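PDB 4ZCF: type III restriction-modification enzyme EcoP15I Mod subunit from Escherichia coli, which transfers a methyl group from S-adenosylmethionine to N6 of an adenine in the DNA sequence CAGCAG, working as a homodimer or together with Res subunits. Local coordinates for residues T76-D81 with Y510-D515; N111-K116 with W549-G554. All coordinates share one frame; numbering follows the deposited sequence.

Interaction 1 of 2, residues T76-D81 with Y510-D515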
ATOM      1  N   THR A  76     -17.133  -3.628 -24.228  1.00 41.46           N
ATOM      2  CA  THR A  76     -17.368  -2.375 -24.935  1.00 38.52           C
ATOM      3  C   THR A  76     -16.177  -1.917 -25.774  1.00 39.15           C
ATOM      4  O   THR A  76     -15.110  -2.536 -25.781  1.00 37.56           O
ATOM      5  CB  THR A  76     -17.692  -1.265 -23.891  1.00 41.28           C
ATOM      6  OG1 THR A  76     -16.656  -1.202 -22.905  1.00 39.66           O
ATOM      7  CG2 THR A  76     -19.038  -1.432 -23.216  1.00 33.34           C
ATOM      8  N   LEU A  77     -16.377  -0.801 -26.484  1.00 34.99           N
ATOM      9  CA  LEU A  77     -15.365  -0.093 -27.247  1.00 33.70           C
ATOM     10  C   LEU A  77     -15.349   1.365 -26.720  1.00 37.13           C
ATOM     11  O   LEU A  77     -16.241   1.778 -25.979  1.00 34.53           O
ATOM     12  CB  LEU A  77     -15.666  -0.108 -28.763  1.00 33.50           C
ATOM     13  CG  LEU A  77     -15.962  -1.435 -29.484  1.00 38.38           C
ATOM     14  CD1 LEU A  77     -16.117  -1.195 -30.978  1.00 38.62           C
ATOM     15  CD2 LEU A  77     -14.845  -2.473 -29.274  1.00 38.18           C
ATOM     16  N   LEU A  78     -14.366   2.141 -27.156  1.00 36.31           N
ATOM     17  CA  LEU A  78     -14.216   3.541 -26.799  1.00 37.02           C
ATOM     18  C   LEU A  78     -14.208   4.414 -28.058  1.00 41.83           C
ATOM     19  O   LEU A  78     -13.686   4.017 -29.098  1.00 41.07           O
ATOM     20  CB  LEU A  78     -12.927   3.774 -25.979  1.00 36.74           C
ATOM     21  CG  LEU A  78     -12.868   5.103 -25.205  1.00 40.48           C
ATOM     22  CD1 LEU A  78     -13.626   5.008 -23.906  1.00 41.48           C
ATOM     23  CD2 LEU A  78     -11.457   5.552 -24.993  1.00 36.90           C
ATOM     24  N   ALA A  79     -14.811   5.595 -27.950  1.00 39.49           N
ATOM     25  CA  ALA A  79     -14.858   6.578 -29.015  1.00 39.98           C
ATOM     26  C   ALA A  79     -14.823   7.950 -28.398  1.00 44.70           C
ATOM     27  O   ALA A  79     -15.164   8.108 -27.227  1.00 42.97           O
ATOM     28  CB  ALA A  79     -16.111   6.408 -29.850  1.00 40.76           C
ATOM     29  N   GLU A  80     -14.410   8.939 -29.207  1.00 43.11           N
ATOM     30  CA  GLU A  80     -14.289  10.358 -28.887  1.00 42.41           C
ATOM     31  C   GLU A  80     -15.600  11.067 -29.032  1.00 48.95           C
ATOM     32  O   GLU A  80     -16.448  10.636 -29.807  1.00 47.92           O
ATOM     33  CB  GLU A  80     -13.409  11.029 -29.946  1.00 43.17           C
ATOM     34  CG  GLU A  80     -11.949  10.684 -29.931  1.00 48.09           C
ATOM     35  CD  GLU A  80     -11.171  11.627 -30.819  1.00 60.91           C
ATOM     36  OE1 GLU A  80     -10.784  12.720 -30.343  1.00 49.01           O
ATOM     37  OE2 GLU A  80     -10.990  11.290 -32.011  1.00 58.47           O
ATOM     38  N   ASP A  81     -15.714  12.238 -28.387  1.00 49.24           N
ATOM     39  CA  ASP A  81     -16.803  13.175 -28.636  1.00 50.01           C
ATOM     40  C   ASP A  81     -16.118  14.086 -29.643  1.00 54.86           C
ATOM     41  O   ASP A  81     -15.369  14.985 -29.238  1.00 55.32           O
ATOM     42  CB  ASP A  81     -17.224  13.973 -27.385  1.00 51.29           C
ATOM     43  CG  ASP A  81     -18.436  14.866 -27.613  1.00 54.30           C
ATOM     44  OD1 ASP A  81     -18.506  15.517 -28.675  1.00 54.47           O
ATOM     45  OD2 ASP A  81     -19.306  14.913 -26.731  1.00 58.90           O
ATOM     46  N   TYR A 510     -14.217  11.281 -24.103  1.00 37.82           N
ATOM     47  CA  TYR A 510     -14.241   9.908 -24.574  1.00 36.49           C
ATOM     48  C   TYR A 510     -15.410   9.244 -23.906  1.00 40.78           C
ATOM     49  O   TYR A 510     -15.815   9.681 -22.828  1.00 41.63           O
ATOM     50  CB  TYR A 510     -12.941   9.181 -24.219  1.00 36.78           C
ATOM     51  CG  TYR A 510     -11.826   9.523 -25.167  1.00 36.87           C
ATOM     52  CD1 TYR A 510     -11.652   8.818 -26.348  1.00 38.67           C
ATOM     53  CD2 TYR A 510     -10.994  10.611 -24.930  1.00 37.72           C
ATOM     54  CE1 TYR A 510     -10.641   9.152 -27.248  1.00 39.89           C
ATOM     55  CE2 TYR A 510      -9.993  10.970 -25.834  1.00 38.20           C
ATOM     56  CZ  TYR A 510      -9.838  10.254 -27.002  1.00 43.00           C
ATOM     57  OH  TYR A 510      -8.826  10.582 -27.869  1.00 42.64           O
ATOM     58  N   GLN A 511     -15.995   8.247 -24.564  1.00 37.54           N
ATOM     59  CA  GLN A 511     -17.160   7.518 -24.060  1.00 38.07           C
ATOM     60  C   GLN A 511     -17.156   6.043 -24.447  1.00 41.15           C
ATOM     61  O   GLN A 511     -16.599   5.671 -25.481  1.00 39.99           O
ATOM     62  CB  GLN A 511     -18.465   8.184 -24.530  1.00 39.61           C
ATOM     63  CG  GLN A 511     -18.574   8.364 -26.048  1.00 53.14           C
ATOM     64  CD  GLN A 511     -19.655   9.344 -26.367  1.00 81.72           C
ATOM     65  OE1 GLN A 511     -20.852   9.047 -26.264  1.00 76.56           O
ATOM     66  NE2 GLN A 511     -19.254  10.563 -26.691  1.00 80.98           N
ATOM     67  N   LEU A 512     -17.792   5.208 -23.620  1.00 38.31           N
ATOM     68  CA  LEU A 512     -17.921   3.787 -23.922  1.00 38.08           C
ATOM     69  C   LEU A 512     -18.975   3.595 -25.023  1.00 44.21           C
ATOM     70  O   LEU A 512     -20.024   4.259 -25.001  1.00 42.90           O
ATOM     71  CB  LEU A 512     -18.317   2.968 -22.679  1.00 37.10           C
ATOM     72  CG  LEU A 512     -17.296   2.762 -21.587  1.00 39.04           C
ATOM     73  CD1 LEU A 512     -17.920   2.010 -20.454  1.00 37.28           C
ATOM     74  CD2 LEU A 512     -16.043   2.054 -22.099  1.00 40.43           C
ATOM     75  N   MET A 513     -18.700   2.677 -25.972  1.00 43.17           N
ATOM     76  CA  MET A 513     -19.618   2.373 -27.100  1.00 42.76           C
ATOM     77  C   MET A 513     -19.985   0.908 -27.097  1.00 47.78           C
ATOM     78  O   MET A 513     -19.118   0.091 -26.756  1.00 45.33           O
ATOM     79  CB  MET A 513     -18.968   2.689 -28.469  1.00 44.01           C
ATOM     80  CG  MET A 513     -18.542   4.120 -28.632  1.00 47.21           C
ATOM     81  SD  MET A 513     -19.903   5.310 -28.720  1.00 51.02           S
ATOM     82  CE  MET A 513     -20.359   5.160 -30.432  1.00 46.81           C
ATOM     83  N   PRO A 514     -21.222   0.548 -27.555  1.00 47.82           N
ATOM     84  CA  PRO A 514     -21.587  -0.886 -27.660  1.00 48.02           C
ATOM     85  C   PRO A 514     -20.668  -1.590 -28.651  1.00 53.02           C
ATOM     86  O   PRO A 514     -20.267  -0.943 -29.619  1.00 54.20           O
ATOM     87  CB  PRO A 514     -23.039  -0.857 -28.156  1.00 49.54           C
ATOM     88  CG  PRO A 514     -23.261   0.493 -28.707  1.00 53.39           C
ATOM     89  CD  PRO A 514     -22.347   1.420 -27.972  1.00 49.34           C
ATOM     90  N   ASP A 515     -20.247  -2.849 -28.372  1.00 49.60           N
ATOM     91  CA  ASP A 515     -19.317  -3.571 -29.265  1.00 50.06           C
ATOM     92  C   ASP A 515     -20.019  -4.134 -30.510  1.00 56.34           C
ATOM     93  O   ASP A 515     -20.349  -5.321 -30.536  1.00 56.97           O
ATOM     94  CB  ASP A 515     -18.540  -4.668 -28.496  1.00 51.70           C
ATOM     95  CG  ASP A 515     -17.505  -5.471 -29.288  1.00 61.77           C
ATOM     96  OD1 ASP A 515     -17.324  -5.197 -30.503  1.00 60.94           O
ATOM     97  OD2 ASP A 515     -16.876  -6.364 -28.695  1.00 70.42           O
TER
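Leu77 pairs with Met513, and Ala79 with Gln511, at one edge of the mixed beta sheet of the methyltransferase core. Strand 76-80 is the outermost strand on this side within the chain. It runs antiparallel to strand 508-514, which pairs in turn with strand 96-99.

Four backbone hydrogen bonds hold the pairing. Leu77 N reaches Met513 O at 2.9 Å, in the carbonyl plane. The bond from Met513 N to Leu77 O instead comes in above the plane, 36° out of it. Ala79 N to Gln511 O (3.0 Å) and Gln511 N to Ala79 O (2.8 Å) complete the set, both nearly along the C=O axis.

Apolar packing follows the two faces. On the Ala79 face, Met513 CG rests on Ala79 CB at 3.6 Å. This face is backed by helix 539-552, through Thr544 and Thr548. On the opposite face, Leu78 meets Tyr510 at about a right angle, with CD2 3.5 Å from CD1 of the ring. Leu512 CD2 meets Thr76 OG1 at 3.4 Å, and the Leu512 side chain also touches Val105 of helix 102-113. Thr76 OG1 is hydrogen-bonded to Glu104 and His108 of that helix.

Glu80 lies alongside Tyr510, pointing the same way. Its carboxylate, 19° from the ring plane, has a hydrogen bond to Asn85 and a salt bridge to Lys82. With CG beside the backbone N (chi1 -70°), the chain brings Glu80 CG to 3.4 Å from Tyr510 CE1.

Interaction 2 of 2, residues N111-K116 with W549-G554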
ATOM      1  N   ASN A 111      -3.740  -1.505 -20.910  1.00 43.00           N
ATOM      2  CA  ASN A 111      -2.693  -1.639 -21.931  1.00 42.21           C
ATOM      3  C   ASN A 111      -1.895  -0.391 -22.144  1.00 44.45           C
ATOM      4  O   ASN A 111      -0.730  -0.496 -22.519  1.00 45.49           O
ATOM      5  CB  ASN A 111      -3.256  -2.114 -23.263  1.00 41.46           C
ATOM      6  CG  ASN A 111      -3.908  -3.471 -23.222  1.00 49.02           C
ATOM      7  OD1 ASN A 111      -3.993  -4.139 -22.182  1.00 44.59           O
ATOM      8  ND2 ASN A 111      -4.396  -3.899 -24.375  1.00 34.07           N
ATOM      9  N   ALA A 112      -2.500   0.794 -21.922  1.00 38.77           N
ATOM     10  CA  ALA A 112      -1.806   2.066 -22.160  1.00 36.89           C
ATOM     11  C   ALA A 112      -1.321   2.794 -20.904  1.00 39.62           C
ATOM     12  O   ALA A 112      -0.267   3.426 -20.951  1.00 37.96           O
ATOM     13  CB  ALA A 112      -2.674   2.991 -23.025  1.00 36.80           C
ATOM     14  N   TYR A 113      -2.088   2.687 -19.792  1.00 37.82           N
ATOM     15  CA  TYR A 113      -1.907   3.387 -18.517  1.00 39.00           C
ATOM     16  C   TYR A 113      -1.338   2.621 -17.351  1.00 47.34           C
ATOM     17  O   TYR A 113      -1.134   3.213 -16.290  1.00 47.04           O
ATOM     18  CB  TYR A 113      -3.181   4.159 -18.125  1.00 39.46           C
ATOM     19  CG  TYR A 113      -3.486   5.252 -19.125  1.00 39.47           C
ATOM     20  CD1 TYR A 113      -2.914   6.512 -19.002  1.00 41.88           C
ATOM     21  CD2 TYR A 113      -4.247   4.989 -20.267  1.00 38.28           C
ATOM     22  CE1 TYR A 113      -3.154   7.506 -19.948  1.00 44.43           C
ATOM     23  CE2 TYR A 113      -4.454   5.960 -21.235  1.00 37.31           C
ATOM     24  CZ  TYR A 113      -3.924   7.222 -21.065  1.00 45.86           C
ATOM     25  OH  TYR A 113      -4.180   8.200 -21.993  1.00 48.10           O
ATOM     26  N   ALA A 114      -1.171   1.330 -17.448  1.00 47.15           N
ATOM     27  CA  ALA A 114      -0.354   0.647 -16.488  1.00 48.35           C
ATOM     28  C   ALA A 114       1.072   0.955 -16.805  1.00 55.19           C
ATOM     29  O   ALA A 114       1.405   1.022 -17.952  1.00 58.39           O
ATOM     30  CB  ALA A 114      -0.605  -0.826 -16.591  1.00 48.76           C
ATOM     31  N   GLU A 115       1.953   1.078 -15.829  1.00 49.31           N
ATOM     32  CA  GLU A 115       1.755   1.775 -14.588  1.00 47.47           C
ATOM     33  C   GLU A 115       2.238   3.181 -14.816  1.00 46.28           C
ATOM     34  O   GLU A 115       3.409   3.427 -14.785  1.00 43.67           O
ATOM     35  CB  GLU A 115       2.670   1.141 -13.541  1.00 48.83           C
ATOM     36  CG  GLU A 115       3.018  -0.333 -13.759  1.00 57.52           C
ATOM     37  CD  GLU A 115       4.199  -0.853 -12.958  1.00 73.93           C
ATOM     38  OE1 GLU A 115       5.319  -0.393 -13.161  1.00 63.80           O
ATOM     39  OE2 GLU A 115       4.027  -1.771 -12.151  1.00 66.56           O
ATOM     40  N   LYS A 116       1.330   4.112 -15.033  1.00 40.36           N
ATOM     41  CA  LYS A 116       1.699   5.458 -15.464  1.00 38.80           C
ATOM     42  C   LYS A 116       1.130   6.588 -14.655  1.00 39.34           C
ATOM     43  O   LYS A 116       1.585   7.723 -14.842  1.00 38.89           O
ATOM     44  CB  LYS A 116       1.340   5.664 -16.952  1.00 41.40           C
ATOM     45  CG  LYS A 116       1.954   4.649 -17.880  1.00 38.94           C
ATOM     46  CD  LYS A 116       2.720   5.278 -19.013  1.00 39.78           C
ATOM     47  CE  LYS A 116       3.444   4.210 -19.810  1.00 42.36           C
ATOM     48  NZ  LYS A 116       2.499   3.140 -20.279  1.00 51.21           N
ATOM     49  N   TRP A 549      -8.553   0.537 -31.130  1.00 42.37           N
ATOM     50  CA  TRP A 549      -7.343  -0.139 -31.569  1.00 42.73           C
ATOM     51  C   TRP A 549      -6.097   0.572 -31.113  1.00 47.36           C
ATOM     52  O   TRP A 549      -5.183  -0.093 -30.665  1.00 47.35           O
ATOM     53  CB  TRP A 549      -7.323  -0.316 -33.095  1.00 41.98           C
ATOM     54  CG  TRP A 549      -8.236  -1.380 -33.632  1.00 43.20           C
ATOM     55  CD1 TRP A 549      -9.248  -2.021 -32.973  1.00 46.00           C
ATOM     56  CD2 TRP A 549      -8.248  -1.881 -34.970  1.00 43.59           C
ATOM     57  NE1 TRP A 549      -9.885  -2.896 -33.821  1.00 45.87           N
ATOM     58  CE2 TRP A 549      -9.313  -2.806 -35.064  1.00 48.24           C
ATOM     59  CE3 TRP A 549      -7.445  -1.649 -36.107  1.00 45.28           C
ATOM     60  CZ2 TRP A 549      -9.589  -3.509 -36.250  1.00 48.25           C
ATOM     61  CZ3 TRP A 549      -7.731  -2.329 -37.280  1.00 46.89           C
ATOM     62  CH2 TRP A 549      -8.776  -3.261 -37.341  1.00 47.74           C
ATOM     63  N   CYS A 550      -6.048   1.916 -31.216  1.00 44.82           N
ATOM     64  CA  CYS A 550      -4.894   2.708 -30.776  1.00 43.98           C
ATOM     65  C   CYS A 550      -4.642   2.570 -29.258  1.00 44.39           C
ATOM     66  O   CYS A 550      -3.491   2.554 -28.840  1.00 44.59           O
ATOM     67  CB  CYS A 550      -5.061   4.170 -31.180  1.00 44.49           C
ATOM     68  SG  CYS A 550      -4.637   4.526 -32.907  1.00 48.41           S
ATOM     69  N   LEU A 551      -5.715   2.481 -28.450  1.00 38.27           N
ATOM     70  CA  LEU A 551      -5.657   2.370 -26.986  1.00 37.93           C
ATOM     71  C   LEU A 551      -5.228   0.959 -26.605  1.00 43.21           C
ATOM     72  O   LEU A 551      -4.230   0.790 -25.892  1.00 41.85           O
ATOM     73  CB  LEU A 551      -7.025   2.744 -26.348  1.00 37.20           C
ATOM     74  CG  LEU A 551      -7.119   2.830 -24.800  1.00 39.38           C
ATOM     75  CD1 LEU A 551      -6.114   3.804 -24.204  1.00 37.82           C
ATOM     76  CD2 LEU A 551      -8.552   3.078 -24.346  1.00 37.23           C
ATOM     77  N   TYR A 552      -5.940  -0.045 -27.162  1.00 40.79           N
ATOM     78  CA  TYR A 552      -5.650  -1.467 -27.008  1.00 41.12           C
ATOM     79  C   TYR A 552      -4.175  -1.752 -27.335  1.00 44.11           C
ATOM     80  O   TYR A 552      -3.531  -2.505 -26.619  1.00 44.13           O
ATOM     81  CB  TYR A 552      -6.594  -2.314 -27.901  1.00 43.12           C
ATOM     82  CG  TYR A 552      -6.254  -3.790 -27.878  1.00 46.64           C
ATOM     83  CD1 TYR A 552      -6.733  -4.619 -26.867  1.00 49.10           C
ATOM     84  CD2 TYR A 552      -5.374  -4.339 -28.810  1.00 47.11           C
ATOM     85  CE1 TYR A 552      -6.359  -5.961 -26.794  1.00 49.81           C
ATOM     86  CE2 TYR A 552      -4.981  -5.670 -28.735  1.00 47.73           C
ATOM     87  CZ  TYR A 552      -5.500  -6.486 -27.743  1.00 55.44           C
ATOM     88  OH  TYR A 552      -5.156  -7.813 -27.682  1.00 60.19           O
ATOM     89  N   ASP A 553      -3.643  -1.121 -28.397  1.00 40.13           N
ATOM     90  CA  ASP A 553      -2.262  -1.253 -28.860  1.00 39.30           C
ATOM     91  C   ASP A 553      -1.229  -0.606 -27.943  1.00 41.18           C
ATOM     92  O   ASP A 553      -0.037  -0.735 -28.206  1.00 39.15           O
ATOM     93  CB  ASP A 553      -2.105  -0.789 -30.334  1.00 41.30           C
ATOM     94  CG  ASP A 553      -2.571  -1.805 -31.377  1.00 52.49           C
ATOM     95  OD1 ASP A 553      -2.226  -2.998 -31.240  1.00 55.39           O
ATOM     96  OD2 ASP A 553      -3.211  -1.395 -32.362  1.00 53.43           O
ATOM     97  N   GLY A 554      -1.690   0.087 -26.895  1.00 38.62           N
ATOM     98  CA  GLY A 554      -0.831   0.693 -25.883  1.00 38.73           C
ATOM     99  C   GLY A 554      -0.545   2.172 -25.972  1.00 45.30           C
ATOM    100  O   GLY A 554       0.293   2.675 -25.216  1.00 44.39           O
TER
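Asn111 reaches Tyr552 in two ways at once. Its ND2 donates a hydrogen bond to the backbone O of Tyr552, at 2.8 Å. The bond is fairly straight, 159° at the hydrogen. It falls in the carbonyl plane, on a lone pair, and lies close to the amide plane of Asn111 as well. The same ND2 stands over one face of the Tyr552 ring, 3.5 Å from CD1. Amide and ring planes are steeply inclined, 63° apart.

Beside this polar grip is a small apolar patch. Ala112 CB touches Leu551 CD1 at 3.7 Å. That methyl also meets the edge of the Tyr113 ring, near its plane, with CE2 4.0 Å away. The chi1 of Leu551 (-174°) sets CG opposite the backbone N and swings CD1 toward helix 102-113. Gly554 adds a backbone approach, its CA lying 3.6 Å from Asn111 O.

Further partners surround these groups. Tyr113 OH bonds the backbone N of Leu557, in the loop after helix 539-552. Lys116 folds back so that NZ bonds Ala112 O at 2.9 Å, near the C-terminal end of helix 102-113, where its positive charge is probably favourable. Asp553 faces the other way, with salt bridges to Lys607 and Arg643 of the C-terminal domain. A neighbouring chain also packs here, its Glu143 against Asn111 and its Arg137 against Tyr552.

Two helix C-termini meet here, one from the methyltransferase core and one from the C-terminal domain. Gly554 N turns back to Leu551 O at 2.8 Å. Its positive phi and two bonds into the last turn make the end of helix 539-552 a Schellman motif.

Overall arrangement
Helices 102-113 and 539-552 tie the two contacts together. Both pack against the strand pair of interaction 1, and their C-terminal ends meet in interaction 2. The two centres are about 15 Å apart, and the contacts touch where Leu78 CD2 packs on Leu551 CD2. Both are partly buried: three of twelve touching residues are buried in interaction 1, three of six in interaction 2. Interaction 1 is the larger, with 687 Å² buried against 254 Å², and rests on regular backbone bonding within a sheet. Interaction 2 uses one side-chain bond and a small apolar patch. It also borders a neighbouring chain, whereas no other protein chain touches the segments of interaction 1. Both lie well away from the bound DNA.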